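Probable transcriptional repressor protein (Mycobacterium tuberculosis, PDB 4FX0) probably binds DNA as a redox-dependent, oxidation-sensing transcriptional repressor of the MarR family. Local coordinates at residues 6-9 and 10-14; 14-17 and 18-22; 124-127 and 128-132; 22-25 and 26-29. All coordinates share one frame; numbering follows the deposited sequence.

Interaction 1. Residues 6-9 and 10-14; sequences CACY and TTRRA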
ATOM      1  N   CYS B   6       7.773  -9.676  -9.152  1.00 67.01           N
ATOM      2  CA  CYS B   6       6.350  -9.791  -8.844  1.00 62.74           C
ATOM      3  C   CYS B   6       5.696  -8.412  -8.747  1.00 59.77           C
ATOM      4  O   CYS B   6       6.113  -7.578  -7.944  1.00 51.05           O
ATOM      5  CB  CYS B   6       6.142 -10.578  -7.550  1.00 53.62           C
ATOM      6  SG  CYS B   6       4.463 -10.488  -6.886  1.00 54.70           S
ATOM      7  N   ALA B   7       4.678  -8.171  -9.570  1.00 50.39           N
ATOM      8  CA  ALA B   7       3.975  -6.888  -9.554  1.00 52.59           C
ATOM      9  C   ALA B   7       3.504  -6.527  -8.150  1.00 48.54           C
ATOM     10  O   ALA B   7       3.779  -5.435  -7.652  1.00 53.30           O
ATOM     11  CB  ALA B   7       2.795  -6.903 -10.522  1.00 62.93           C
ATOM     12  N   CYS B   8       2.786  -7.452  -7.521  1.00 57.19           N
ATOM     13  CA  CYS B   8       2.279  -7.248  -6.171  1.00 62.05           C
ATOM     14  C   CYS B   8       3.411  -6.917  -5.208  1.00 59.20           C
ATOM     15  O   CYS B   8       3.325  -5.960  -4.441  1.00 62.84           O
ATOM     16  CB  CYS B   8       1.533  -8.493  -5.690  1.00 63.24           C
ATOM     17  SG  CYS B   8       0.895  -8.367  -4.005  1.00 73.34           S
ATOM     18  N   TYR B   9       4.473  -7.714  -5.254  1.00 61.69           N
ATOM     19  CA  TYR B   9       5.614  -7.521  -4.368  1.00 61.76           C
ATOM     20  C   TYR B   9       6.226  -6.131  -4.503  1.00 64.50           C
ATOM     21  O   TYR B   9       6.298  -5.379  -3.531  1.00 73.72           O
ATOM     22  CB  TYR B   9       6.683  -8.585  -4.625  1.00 53.14           C
ATOM     23  CG  TYR B   9       8.062  -8.171  -4.170  1.00 63.15           C
ATOM     24  CD1 TYR B   9       8.412  -8.205  -2.827  1.00 63.60           C
ATOM     25  CD2 TYR B   9       9.014  -7.740  -5.085  1.00 70.86           C
ATOM     26  CE1 TYR B   9       9.672  -7.821  -2.408  1.00 74.32           C
ATOM     27  CE2 TYR B   9      10.276  -7.355  -4.675  1.00 80.52           C
ATOM     28  CZ  TYR B   9      10.600  -7.398  -3.336  1.00 82.48           C
ATOM     29  OH  TYR B   9      11.857  -7.016  -2.926  1.00 83.28           O
ATOM     30  N   THR B  10       6.666  -5.796  -5.712  1.00 58.98           N
ATOM     31  CA  THR B  10       7.354  -4.531  -5.950  1.00 71.30           C
ATOM     32  C   THR B  10       6.477  -3.336  -5.601  1.00 61.76           C
ATOM     33  O   THR B  10       6.926  -2.399  -4.937  1.00 60.75           O
ATOM     34  CB  THR B  10       7.810  -4.393  -7.416  1.00 74.89           C
ATOM     35  OG1 THR B  10       6.670  -4.201  -8.260  1.00 86.44           O
ATOM     36  CG2 THR B  10       8.570  -5.634  -7.860  1.00 70.38           C
ATOM     37  N   THR B  11       5.228  -3.368  -6.054  1.00 54.05           N
ATOM     38  CA  THR B  11       4.302  -2.273  -5.794  1.00 60.00           C
ATOM     39  C   THR B  11       4.066  -2.122  -4.296  1.00 61.56           C
ATOM     40  O   THR B  11       4.048  -1.008  -3.769  1.00 49.24           O
ATOM     41  CB  THR B  11       2.951  -2.488  -6.501  1.00 51.48           C
ATOM     42  OG1 THR B  11       3.175  -2.836  -7.873  1.00 45.97           O
ATOM     43  CG2 THR B  11       2.111  -1.220  -6.430  1.00 44.32           C
ATOM     44  N   ARG B  12       3.888  -3.251  -3.617  1.00 62.91           N
ATOM     45  CA  ARG B  12       3.705  -3.264  -2.171  1.00 63.76           C
ATOM     46  C   ARG B  12       4.921  -2.663  -1.473  1.00 57.78           C
ATOM     47  O   ARG B  12       4.797  -1.747  -0.660  1.00 51.83           O
ATOM     48  CB  ARG B  12       3.466  -4.697  -1.687  1.00 71.58           C
ATOM     49  CG  ARG B  12       3.381  -4.860  -0.178  1.00 78.32           C
ATOM     50  CD  ARG B  12       2.983  -6.283   0.185  1.00 84.95           C
ATOM     51  NE  ARG B  12       3.858  -7.267  -0.445  1.00104.14           N
ATOM     52  CZ  ARG B  12       3.572  -8.560  -0.562  1.00 96.25           C
ATOM     53  NH1 ARG B  12       2.424  -9.033  -0.096  1.00 98.57           N
ATOM     54  NH2 ARG B  12       4.431  -9.379  -1.152  1.00 78.82           N
ATOM     55  N   ARG B  13       6.096  -3.186  -1.808  1.00 70.27           N
ATOM     56  CA  ARG B  13       7.358  -2.699  -1.261  1.00 65.11           C
ATOM     57  C   ARG B  13       7.527  -1.202  -1.506  1.00 58.83           C
ATOM     58  O   ARG B  13       7.889  -0.448  -0.598  1.00 55.83           O
ATOM     59  CB  ARG B  13       8.521  -3.480  -1.877  1.00 78.88           C
ATOM     60  CG  ARG B  13       9.904  -2.960  -1.525  1.00 92.30           C
ATOM     61  CD  ARG B  13      10.975  -3.954  -1.955  1.00109.66           C
ATOM     62  NE  ARG B  13      12.320  -3.394  -1.869  1.00121.46           N
ATOM     63  CZ  ARG B  13      13.028  -3.312  -0.747  1.00128.17           C
ATOM     64  NH1 ARG B  13      12.516  -3.748   0.397  1.00130.09           N
ATOM     65  NH2 ARG B  13      14.245  -2.790  -0.768  1.00126.87           N
ATOM     66  N   ALA B  14       7.256  -0.776  -2.736  1.00 48.62           N
ATOM     67  CA  ALA B  14       7.333   0.635  -3.098  1.00 50.67           C
ATOM     68  C   ALA B  14       6.387   1.479  -2.251  1.00 49.07           C
ATOM     69  O   ALA B  14       6.821   2.381  -1.533  1.00 60.94           O
ATOM     70  CB  ALA B  14       7.023   0.818  -4.577  1.00 51.14           C
TER

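Interaction 2. Residues 14-17 and 18-22; sequences AARQ and LGQAY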
ATOM      1  N   ALA B  14       7.256  -0.776  -2.736  1.00 48.62           N
ATOM      2  CA  ALA B  14       7.333   0.635  -3.098  1.00 50.67           C
ATOM      3  C   ALA B  14       6.387   1.479  -2.251  1.00 49.07           C
ATOM      4  O   ALA B  14       6.821   2.381  -1.533  1.00 60.94           O
ATOM      5  CB  ALA B  14       7.023   0.818  -4.577  1.00 51.14           C
ATOM      6  N   ALA B  15       5.093   1.180  -2.338  1.00 45.10           N
ATOM      7  CA  ALA B  15       4.073   1.938  -1.618  1.00 43.97           C
ATOM      8  C   ALA B  15       4.452   2.146  -0.158  1.00 55.38           C
ATOM      9  O   ALA B  15       4.271   3.231   0.391  1.00 63.92           O
ATOM     10  CB  ALA B  15       2.726   1.242  -1.721  1.00 49.78           C
ATOM     11  N   ARG B  16       4.979   1.097   0.465  1.00 57.90           N
ATOM     12  CA  ARG B  16       5.388   1.170   1.860  1.00 48.85           C
ATOM     13  C   ARG B  16       6.509   2.184   2.053  1.00 48.16           C
ATOM     14  O   ARG B  16       6.424   3.055   2.918  1.00 69.56           O
ATOM     15  CB  ARG B  16       5.813  -0.208   2.369  1.00 57.62           C
ATOM     16  CG  ARG B  16       6.431  -0.181   3.751  1.00 67.29           C
ATOM     17  CD  ARG B  16       6.580  -1.581   4.312  1.00 77.95           C
ATOM     18  NE  ARG B  16       7.527  -1.622   5.423  1.00 99.42           N
ATOM     19  CZ  ARG B  16       7.276  -1.146   6.638  1.00105.63           C
ATOM     20  NH1 ARG B  16       6.106  -0.582   6.905  1.00107.01           N
ATOM     21  NH2 ARG B  16       8.200  -1.229   7.586  1.00105.09           N
ATOM     22  N   GLN B  17       7.557   2.072   1.244  1.00 52.62           N
ATOM     23  CA  GLN B  17       8.655   3.032   1.285  1.00 50.63           C
ATOM     24  C   GLN B  17       8.133   4.452   1.094  1.00 53.68           C
ATOM     25  O   GLN B  17       8.615   5.391   1.729  1.00 61.38           O
ATOM     26  CB  GLN B  17       9.695   2.707   0.212  1.00 57.90           C
ATOM     27  CG  GLN B  17      10.440   1.404   0.440  1.00 54.52           C
ATOM     28  CD  GLN B  17      11.167   0.933  -0.801  1.00 77.28           C
ATOM     29  OE1 GLN B  17      10.690   1.121  -1.920  1.00 77.16           O
ATOM     30  NE2 GLN B  17      12.331   0.322  -0.611  1.00 87.58           N
ATOM     31  N   LEU B  18       7.146   4.601   0.217  1.00 54.08           N
ATOM     32  CA  LEU B  18       6.511   5.895  -0.017  1.00 49.53           C
ATOM     33  C   LEU B  18       5.790   6.380   1.234  1.00 49.69           C
ATOM     34  O   LEU B  18       5.897   7.550   1.611  1.00 47.99           O
ATOM     35  CB  LEU B  18       5.528   5.806  -1.187  1.00 47.47           C
ATOM     36  CG  LEU B  18       6.152   5.678  -2.578  1.00 56.58           C
ATOM     37  CD1 LEU B  18       5.127   5.206  -3.595  1.00 62.89           C
ATOM     38  CD2 LEU B  18       6.773   7.000  -3.004  1.00 57.51           C
ATOM     39  N   GLY B  19       5.054   5.477   1.873  1.00 44.82           N
ATOM     40  CA  GLY B  19       4.368   5.797   3.110  1.00 44.71           C
ATOM     41  C   GLY B  19       5.332   6.320   4.158  1.00 51.22           C
ATOM     42  O   GLY B  19       5.031   7.277   4.868  1.00 55.00           O
ATOM     43  N   GLN B  20       6.498   5.688   4.247  1.00 53.99           N
ATOM     44  CA  GLN B  20       7.528   6.098   5.195  1.00 50.22           C
ATOM     45  C   GLN B  20       8.052   7.503   4.908  1.00 63.47           C
ATOM     46  O   GLN B  20       8.107   8.347   5.802  1.00 60.34           O
ATOM     47  CB  GLN B  20       8.687   5.099   5.198  1.00 64.09           C
ATOM     48  CG  GLN B  20       8.508   3.942   6.166  1.00 78.42           C
ATOM     49  CD  GLN B  20       9.508   2.829   5.925  1.00 93.10           C
ATOM     50  OE1 GLN B  20      10.046   2.690   4.826  1.00106.17           O
ATOM     51  NE2 GLN B  20       9.763   2.030   6.954  1.00 91.12           N
ATOM     52  N   ALA B  21       8.443   7.747   3.663  1.00 62.74           N
ATOM     53  CA  ALA B  21       8.975   9.051   3.281  1.00 64.19           C
ATOM     54  C   ALA B  21       7.922  10.145   3.433  1.00 48.80           C
ATOM     55  O   ALA B  21       8.221  11.247   3.892  1.00 49.55           O
ATOM     56  CB  ALA B  21       9.509   9.015   1.858  1.00 68.95           C
ATOM     57  N   TYR B  22       6.689   9.833   3.044  1.00 46.70           N
ATOM     58  CA  TYR B  22       5.588  10.782   3.169  1.00 49.34           C
ATOM     59  C   TYR B  22       5.268  11.081   4.633  1.00 53.21           C
ATOM     60  O   TYR B  22       4.956  12.217   4.988  1.00 56.24           O
ATOM     61  CB  TYR B  22       4.351  10.278   2.421  1.00 49.58           C
ATOM     62  CG  TYR B  22       4.368  10.620   0.947  1.00 57.20           C
ATOM     63  CD1 TYR B  22       5.401  10.187   0.127  1.00 54.82           C
ATOM     64  CD2 TYR B  22       3.354  11.379   0.377  1.00 59.53           C
ATOM     65  CE1 TYR B  22       5.427  10.499  -1.218  1.00 51.94           C
ATOM     66  CE2 TYR B  22       3.370  11.696  -0.970  1.00 54.72           C
ATOM     67  CZ  TYR B  22       4.409  11.253  -1.762  1.00 53.79           C
ATOM     68  OH  TYR B  22       4.432  11.565  -3.103  1.00 46.89           O
TER

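Interaction 3. Residues 124-127 and 128-132; sequences GDWP and RVRRD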
ATOM      1  N   GLY B 124      10.648   9.588 -15.743  1.00 70.68           N
ATOM      2  CA  GLY B 124      10.638  10.491 -16.879  1.00 75.19           C
ATOM      3  C   GLY B 124       9.381  11.331 -16.918  1.00 74.24           C
ATOM      4  O   GLY B 124       9.436  12.560 -16.930  1.00 68.02           O
ATOM      5  N   ASP B 125       8.236  10.655 -16.936  1.00 77.36           N
ATOM      6  CA  ASP B 125       6.948  11.330 -16.937  1.00 78.98           C
ATOM      7  C   ASP B 125       6.056  10.741 -15.853  1.00 72.71           C
ATOM      8  O   ASP B 125       5.598   9.603 -15.964  1.00 65.50           O
ATOM      9  CB  ASP B 125       6.277  11.195 -18.303  1.00 78.42           C
ATOM     10  CG  ASP B 125       5.069  12.095 -18.449  1.00 84.03           C
ATOM     11  OD1 ASP B 125       5.126  13.248 -17.971  1.00 88.40           O
ATOM     12  OD2 ASP B 125       4.061  11.650 -19.037  1.00 91.92           O
ATOM     13  N   TRP B 126       5.816  11.517 -14.802  1.00 68.43           N
ATOM     14  CA  TRP B 126       4.991  11.057 -13.691  1.00 70.02           C
ATOM     15  C   TRP B 126       3.546  10.751 -14.097  1.00 67.60           C
ATOM     16  O   TRP B 126       3.023   9.691 -13.760  1.00 69.94           O
ATOM     17  CB  TRP B 126       5.025  12.051 -12.527  1.00 67.93           C
ATOM     18  CG  TRP B 126       3.979  11.772 -11.496  1.00 67.12           C
ATOM     19  CD1 TRP B 126       3.074  12.654 -10.984  1.00 69.89           C
ATOM     20  CD2 TRP B 126       3.711  10.512 -10.866  1.00 66.37           C
ATOM     21  NE1 TRP B 126       2.268  12.026 -10.066  1.00 72.67           N
ATOM     22  CE2 TRP B 126       2.637  10.712  -9.978  1.00 69.80           C
ATOM     23  CE3 TRP B 126       4.279   9.239 -10.966  1.00 65.39           C
ATOM     24  CZ2 TRP B 126       2.121   9.682  -9.191  1.00 65.84           C
ATOM     25  CZ3 TRP B 126       3.764   8.219 -10.186  1.00 62.02           C
ATOM     26  CH2 TRP B 126       2.695   8.446  -9.311  1.00 58.71           C
ATOM     27  N   PRO B 127       2.894  11.678 -14.817  1.00 59.80           N
ATOM     28  CA  PRO B 127       1.521  11.409 -15.259  1.00 54.65           C
ATOM     29  C   PRO B 127       1.430  10.057 -15.957  1.00 65.01           C
ATOM     30  O   PRO B 127       0.524   9.269 -15.680  1.00 69.28           O
ATOM     31  CB  PRO B 127       1.255  12.533 -16.263  1.00 52.47           C
ATOM     32  CG  PRO B 127       2.129  13.645 -15.813  1.00 54.83           C
ATOM     33  CD  PRO B 127       3.369  13.001 -15.261  1.00 57.87           C
ATOM     34  N   ARG B 128       2.376   9.802 -16.855  1.00 67.37           N
ATOM     35  CA  ARG B 128       2.442   8.543 -17.585  1.00 69.82           C
ATOM     36  C   ARG B 128       2.511   7.369 -16.615  1.00 66.50           C
ATOM     37  O   ARG B 128       1.665   6.474 -16.646  1.00 66.51           O
ATOM     38  CB  ARG B 128       3.669   8.540 -18.502  1.00 94.49           C
ATOM     39  CG  ARG B 128       3.808   7.314 -19.393  1.00111.73           C
ATOM     40  CD  ARG B 128       5.099   7.375 -20.201  1.00128.65           C
ATOM     41  NE  ARG B 128       6.282   7.288 -19.349  1.00136.27           N
ATOM     42  CZ  ARG B 128       7.510   7.629 -19.729  1.00126.29           C
ATOM     43  NH1 ARG B 128       7.725   8.094 -20.953  1.00132.34           N
ATOM     44  NH2 ARG B 128       8.525   7.513 -18.882  1.00108.22           N
ATOM     45  N   VAL B 129       3.517   7.390 -15.747  1.00 65.37           N
ATOM     46  CA  VAL B 129       3.749   6.310 -14.795  1.00 54.32           C
ATOM     47  C   VAL B 129       2.587   6.146 -13.822  1.00 61.40           C
ATOM     48  O   VAL B 129       2.179   5.026 -13.513  1.00 74.73           O
ATOM     49  CB  VAL B 129       5.040   6.539 -13.992  1.00 54.29           C
ATOM     50  CG1 VAL B 129       5.201   5.464 -12.927  1.00 55.97           C
ATOM     51  CG2 VAL B 129       6.244   6.568 -14.924  1.00 54.39           C
ATOM     52  N   ARG B 130       2.061   7.265 -13.339  1.00 52.17           N
ATOM     53  CA  ARG B 130       0.933   7.236 -12.421  1.00 48.58           C
ATOM     54  C   ARG B 130      -0.217   6.469 -13.053  1.00 51.70           C
ATOM     55  O   ARG B 130      -0.732   5.506 -12.482  1.00 57.87           O
ATOM     56  CB  ARG B 130       0.478   8.657 -12.083  1.00 44.26           C
ATOM     57  CG  ARG B 130      -0.516   8.729 -10.934  1.00 44.46           C
ATOM     58  CD  ARG B 130      -1.359   9.989 -11.009  1.00 45.91           C
ATOM     59  NE  ARG B 130      -2.337   9.917 -12.090  1.00 51.92           N
ATOM     60  CZ  ARG B 130      -3.568   9.440 -11.947  1.00 66.01           C
ATOM     61  NH1 ARG B 130      -3.978   8.993 -10.767  1.00 75.06           N
ATOM     62  NH2 ARG B 130      -4.393   9.410 -12.985  1.00 60.84           N
ATOM     63  N   ARG B 131      -0.614   6.904 -14.244  1.00 46.08           N
ATOM     64  CA  ARG B 131      -1.722   6.285 -14.959  1.00 51.20           C
ATOM     65  C   ARG B 131      -1.472   4.793 -15.171  1.00 65.26           C
ATOM     66  O   ARG B 131      -2.383   3.980 -15.028  1.00 57.31           O
ATOM     67  CB  ARG B 131      -1.943   6.987 -16.297  1.00 48.32           C
ATOM     68  CG  ARG B 131      -3.142   6.491 -17.079  1.00 49.93           C
ATOM     69  CD  ARG B 131      -3.288   7.265 -18.378  1.00 99.78           C
ATOM     70  NE  ARG B 131      -3.106   8.701 -18.177  1.00 93.52           N
ATOM     71  CZ  ARG B 131      -1.997   9.367 -18.490  1.00 86.55           C
ATOM     72  NH1 ARG B 131      -0.967   8.729 -19.029  1.00 93.06           N
ATOM     73  NH2 ARG B 131      -1.920  10.672 -18.268  1.00 75.23           N
ATOM     74  N   ASP B 132      -0.236   4.439 -15.509  1.00 73.15           N
ATOM     75  CA  ASP B 132       0.143   3.038 -15.659  1.00 69.14           C
ATOM     76  C   ASP B 132      -0.121   2.260 -14.373  1.00 59.01           C
ATOM     77  O   ASP B 132      -0.828   1.252 -14.381  1.00 62.82           O
ATOM     78  CB  ASP B 132       1.617   2.913 -16.054  1.00 85.68           C
ATOM     79  CG  ASP B 132       1.842   3.082 -17.547  1.00100.00           C
ATOM     80  OD1 ASP B 132       1.025   2.558 -18.336  1.00 97.86           O
ATOM     81  OD2 ASP B 132       2.835   3.734 -17.933  1.00109.60           O
TER

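Interaction 4. Residues 22-25 and 26-29; sequences YDRA and LRPS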
ATOM      1  N   TYR B  22       6.689   9.833   3.044  1.00 46.70           N
ATOM      2  CA  TYR B  22       5.588  10.782   3.169  1.00 49.34           C
ATOM      3  C   TYR B  22       5.268  11.081   4.633  1.00 53.21           C
ATOM      4  O   TYR B  22       4.956  12.217   4.988  1.00 56.24           O
ATOM      5  CB  TYR B  22       4.351  10.278   2.421  1.00 49.58           C
ATOM      6  CG  TYR B  22       4.368  10.620   0.947  1.00 57.20           C
ATOM      7  CD1 TYR B  22       5.401  10.187   0.127  1.00 54.82           C
ATOM      8  CD2 TYR B  22       3.354  11.379   0.377  1.00 59.53           C
ATOM      9  CE1 TYR B  22       5.427  10.499  -1.218  1.00 51.94           C
ATOM     10  CE2 TYR B  22       3.370  11.696  -0.970  1.00 54.72           C
ATOM     11  CZ  TYR B  22       4.409  11.253  -1.762  1.00 53.79           C
ATOM     12  OH  TYR B  22       4.432  11.565  -3.103  1.00 46.89           O
ATOM     13  N   ASP B  23       5.352  10.057   5.478  1.00 51.25           N
ATOM     14  CA  ASP B  23       5.200  10.240   6.917  1.00 47.12           C
ATOM     15  C   ASP B  23       6.285  11.166   7.451  1.00 54.97           C
ATOM     16  O   ASP B  23       6.001  12.125   8.168  1.00 63.62           O
ATOM     17  CB  ASP B  23       5.267   8.896   7.643  1.00 57.94           C
ATOM     18  CG  ASP B  23       3.936   8.176   7.663  1.00 60.97           C
ATOM     19  OD1 ASP B  23       3.000   8.638   6.976  1.00 61.76           O
ATOM     20  OD2 ASP B  23       3.827   7.147   8.361  1.00 67.44           O
ATOM     21  N   ARG B  24       7.530  10.869   7.095  1.00 56.89           N
ATOM     22  CA  ARG B  24       8.664  11.675   7.528  1.00 56.71           C
ATOM     23  C   ARG B  24       8.496  13.136   7.123  1.00 75.59           C
ATOM     24  O   ARG B  24       8.698  14.039   7.934  1.00 89.13           O
ATOM     25  CB  ARG B  24       9.967  11.122   6.949  1.00 54.85           C
ATOM     26  CG  ARG B  24      11.186  11.955   7.300  1.00112.42           C
ATOM     27  CD  ARG B  24      12.415  11.511   6.528  1.00109.70           C
ATOM     28  NE  ARG B  24      13.564  12.362   6.823  1.00116.82           N
ATOM     29  CZ  ARG B  24      14.405  12.155   7.830  1.00134.76           C
ATOM     30  NH1 ARG B  24      14.229  11.120   8.641  1.00136.44           N
ATOM     31  NH2 ARG B  24      15.424  12.982   8.026  1.00145.22           N
ATOM     32  N   ALA B  25       8.126  13.362   5.866  1.00 79.03           N
ATOM     33  CA  ALA B  25       7.958  14.716   5.349  1.00 70.66           C
ATOM     34  C   ALA B  25       6.814  15.456   6.039  1.00 62.90           C
ATOM     35  O   ALA B  25       6.880  16.670   6.234  1.00 66.55           O
ATOM     36  CB  ALA B  25       7.739  14.685   3.842  1.00 49.49           C
ATOM     37  N   LEU B  26       5.771  14.720   6.410  1.00 64.61           N
ATOM     38  CA  LEU B  26       4.584  15.312   7.023  1.00 57.12           C
ATOM     39  C   LEU B  26       4.704  15.476   8.537  1.00 59.92           C
ATOM     40  O   LEU B  26       3.799  16.006   9.179  1.00 63.32           O
ATOM     41  CB  LEU B  26       3.341  14.483   6.692  1.00 51.89           C
ATOM     42  CG  LEU B  26       2.814  14.584   5.260  1.00 50.91           C
ATOM     43  CD1 LEU B  26       1.796  13.491   4.981  1.00 42.96           C
ATOM     44  CD2 LEU B  26       2.217  15.960   5.010  1.00 47.14           C
ATOM     45  N   ARG B  27       5.819  15.021   9.098  1.00 71.74           N
ATOM     46  CA  ARG B  27       6.051  15.118  10.539  1.00 76.24           C
ATOM     47  C   ARG B  27       5.607  16.458  11.133  1.00 62.00           C
ATOM     48  O   ARG B  27       4.827  16.483  12.083  1.00 65.76           O
ATOM     49  CB  ARG B  27       7.522  14.838  10.873  1.00 88.14           C
ATOM     50  CG  ARG B  27       7.769  13.495  11.546  1.00 95.21           C
ATOM     51  CD  ARG B  27       9.178  12.986  11.272  1.00110.47           C
ATOM     52  NE  ARG B  27      10.207  13.950  11.652  1.00112.19           N
ATOM     53  CZ  ARG B  27      11.503  13.797  11.395  1.00105.99           C
ATOM     54  NH1 ARG B  27      11.932  12.719  10.754  1.00112.40           N
ATOM     55  NH2 ARG B  27      12.370  14.725  11.776  1.00 89.77           N
ATOM     56  N   PRO B  28       6.099  17.578  10.572  1.00 58.19           N
ATOM     57  CA  PRO B  28       5.783  18.906  11.112  1.00 57.92           C
ATOM     58  C   PRO B  28       4.285  19.194  11.222  1.00 57.75           C
ATOM     59  O   PRO B  28       3.862  19.834  12.184  1.00 67.52           O
ATOM     60  CB  PRO B  28       6.421  19.855  10.094  1.00 55.82           C
ATOM     61  CG  PRO B  28       7.536  19.075   9.513  1.00 56.95           C
ATOM     62  CD  PRO B  28       7.037  17.661   9.439  1.00 65.25           C
ATOM     63  N   SER B  29       3.500  18.736  10.253  1.00 60.70           N
ATOM     64  CA  SER B  29       2.066  19.009  10.253  1.00 54.28           C
ATOM     65  C   SER B  29       1.320  18.092  11.216  1.00 61.57           C
ATOM     66  O   SER B  29       0.118  18.247  11.427  1.00 70.68           O
ATOM     67  CB  SER B  29       1.488  18.864   8.845  1.00 54.24           C
ATOM     68  OG  SER B  29       1.521  17.513   8.421  1.00 53.75           O
TER

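Interaction 1. Residues 6-9 and 10-14
Three donors meet on one carbonyl oxygen at the start of helix 7-26. A7 O accepts from T11 N at 3.0 Å in the usual helical bond. T11 OG1 also gives to A7 O, at 2.7 Å, from above the carbonyl plane. Its position follows from chi1 of -49°, which puts OG1 beside the T11 backbone N. The third donor is T10 OG1, 3.2 Å from A7 O. Both threonine hydroxyls are thus turned back onto the preceding turn.

The N-cap comes next. C6 stands just before the helix, and its SG accepts from Y9 N at 3.2 Å, a capping bond. Backbone bonds T10 N to C6 O, R12 N to C8 O and R13 N to Y9 O continue the helix.

The remaining contacts are packing. Y9 and R13 run side by side and point the same way, their flat groups 6° from parallel. They touch through R13 CD, 3.3 Å from Y9 OH, and not by stacking. R12 bends at chi3, and C8 SG sits over one face of its guanidinium, 4.2 Å from R12 NH1.

R12 NH2 hydrogen-bonds S37 OG and A7 N hydrogen-bonds Q116 OE1, both of the second subunit. C6 packs on W112 of that subunit. This first turn of helix 7-26 is therefore buried against helices 33-45 and 99-119 of the partner chain, as in the helical dimer interface of MarR proteins.

Interaction 2. Residues 14-17 and 18-22
R16 and Q20 meet one turn apart on helix 7-26. Q20 NE2 lies over one face of the R16 guanidinium, towards its rim, 3.7 Å from R16 NH2. The guanidinium and amide planes are inclined by 43°. No hydrogen bond joins the two groups. The R16 chain is extended from CG to NE, with CG anti to the backbone N (chi1 172°). This carries the guanidinium out to where the Q20 amide crosses it.

L18 also reaches back to the preceding turn. Chi1 of -72° sets its CG beside the L18 backbone N. That leaves L18 CG near A14 O, at 3.5 Å.

Four backbone bonds hold these positions in place. L18 N gives to A14 O at 2.8 Å. Q20 N gives to R16 O at 3.0 Å. The bonds from G19 N to A15 O and from A21 N to Q17 O complete the set. This is a regular alpha-helical ladder, and G19 sits in it without a break.

Further out, L18 touches V119 on helix 99-119 of its own chain. On the second subunit, A15 and L18 pack on T11, R16 on G63, and Q17 on G137 of helix 126-142. The middle of helix 7-26 is thus set between its own helix 99-119 and the partner chain, as in the helical dimer interface of MarR proteins.

Interaction 3. Residues 124-127 and 128-132
R130 lies across the indole of W126. Its CB sits over one face of the six-membered ring, 3.5 Å from the ring centroid and 12° off the normal, a CH-pi contact. CG lies beyond the ring's rim at the CZ2 corner, 3.3 Å from W126 CZ2. CD is farther out still, 3.9 Å from W126 CZ2. The chain then bends at chi3, and the guanidinium stands almost upright to the indole, the planes 80° apart. At the tip, outside the two segments, R130 NH1 makes a salt bridge to D4 OD1 of the second subunit. W126 NE1 bonds to the backbone O of E5 of the same subunit. Ring and arginine thus reach neighbouring residues of one partner segment.

The stretch is the N-terminal end of helix 126-142, the last helix of this MarR-type chain. D125 is its N-cap. D125 OD2 accepts from R128 N in a weak capping bond of 3.3 Å. D125 O accepts from V129 N, R130 N gives to W126 O, and R131 N to P127 O.

R128 leans back over the cap. The centre of one face of its guanidinium lies over D125 CB, which is 4.0 Å from R128 CZ. The carboxylate and guanidinium planes are 89° apart, and D125 OD2 stays 4.9 Å from R128 NE. V129 packs beside W126, with V129 CB 4.1 Å from W126 CE3. R131 turns one guanidinium face to P127 O, with R131 NH1 at 3.7 Å.

Interaction 4. Residues 22-25 and 26-29
L26 N is gripped by two carbonyls at the end of helix 7-26. The better bond goes to Y22 O at 3.0 Å, with an N-H...O angle of 140°. A weak second bond reaches D23 O at 3.1 Å. R27 N bonds to R24 O at 3.3 Å, from above the carbonyl plane. That bond spans three residues, as in the 3-10 segment 27-29 that follows. S29 OG then bonds to L26 O at 2.8 Å, in the carbonyl plane and on a lone pair.

L26 CG lies near Y22 O. P28 CD rests 3.4 Å from A25 O.

R24 and R27 lie side by side and point the same way. R27 bends at chi3 (55°), which brings its NH1 over one face of the R24 guanidinium. The NH1 atoms of R24 and R27 are 3.5 Å apart, and the planes are turned by 79°. These like charges probably repel.

Y22 OH bonds to Q116, and D23 OD1 bonds to N33, both of the same chain. L26 packs on A108 and F36, and P28 on L111. The helix end is thus set against helices 99-119 and 33-45 of its own chain.

How the interactions relate
Interactions 1, 2 and 4 follow one another along helix 7-26 and into the loop after it. Interactions 1 and 2 share A14, and interactions 2 and 4 share Y22. Their centres are 12 Å and 11 Å apart, so interactions 1 and 4 stand about 23 Å from each other. Interaction 3 comes last in the chain, at the start of helix 126-142. Its centre is about 17 Å from those of interactions 1 and 2, and it touches none of the other three. All four reach the second subunit. Together they place the first and last helices at the dimer interface, consistent with the MarR fold.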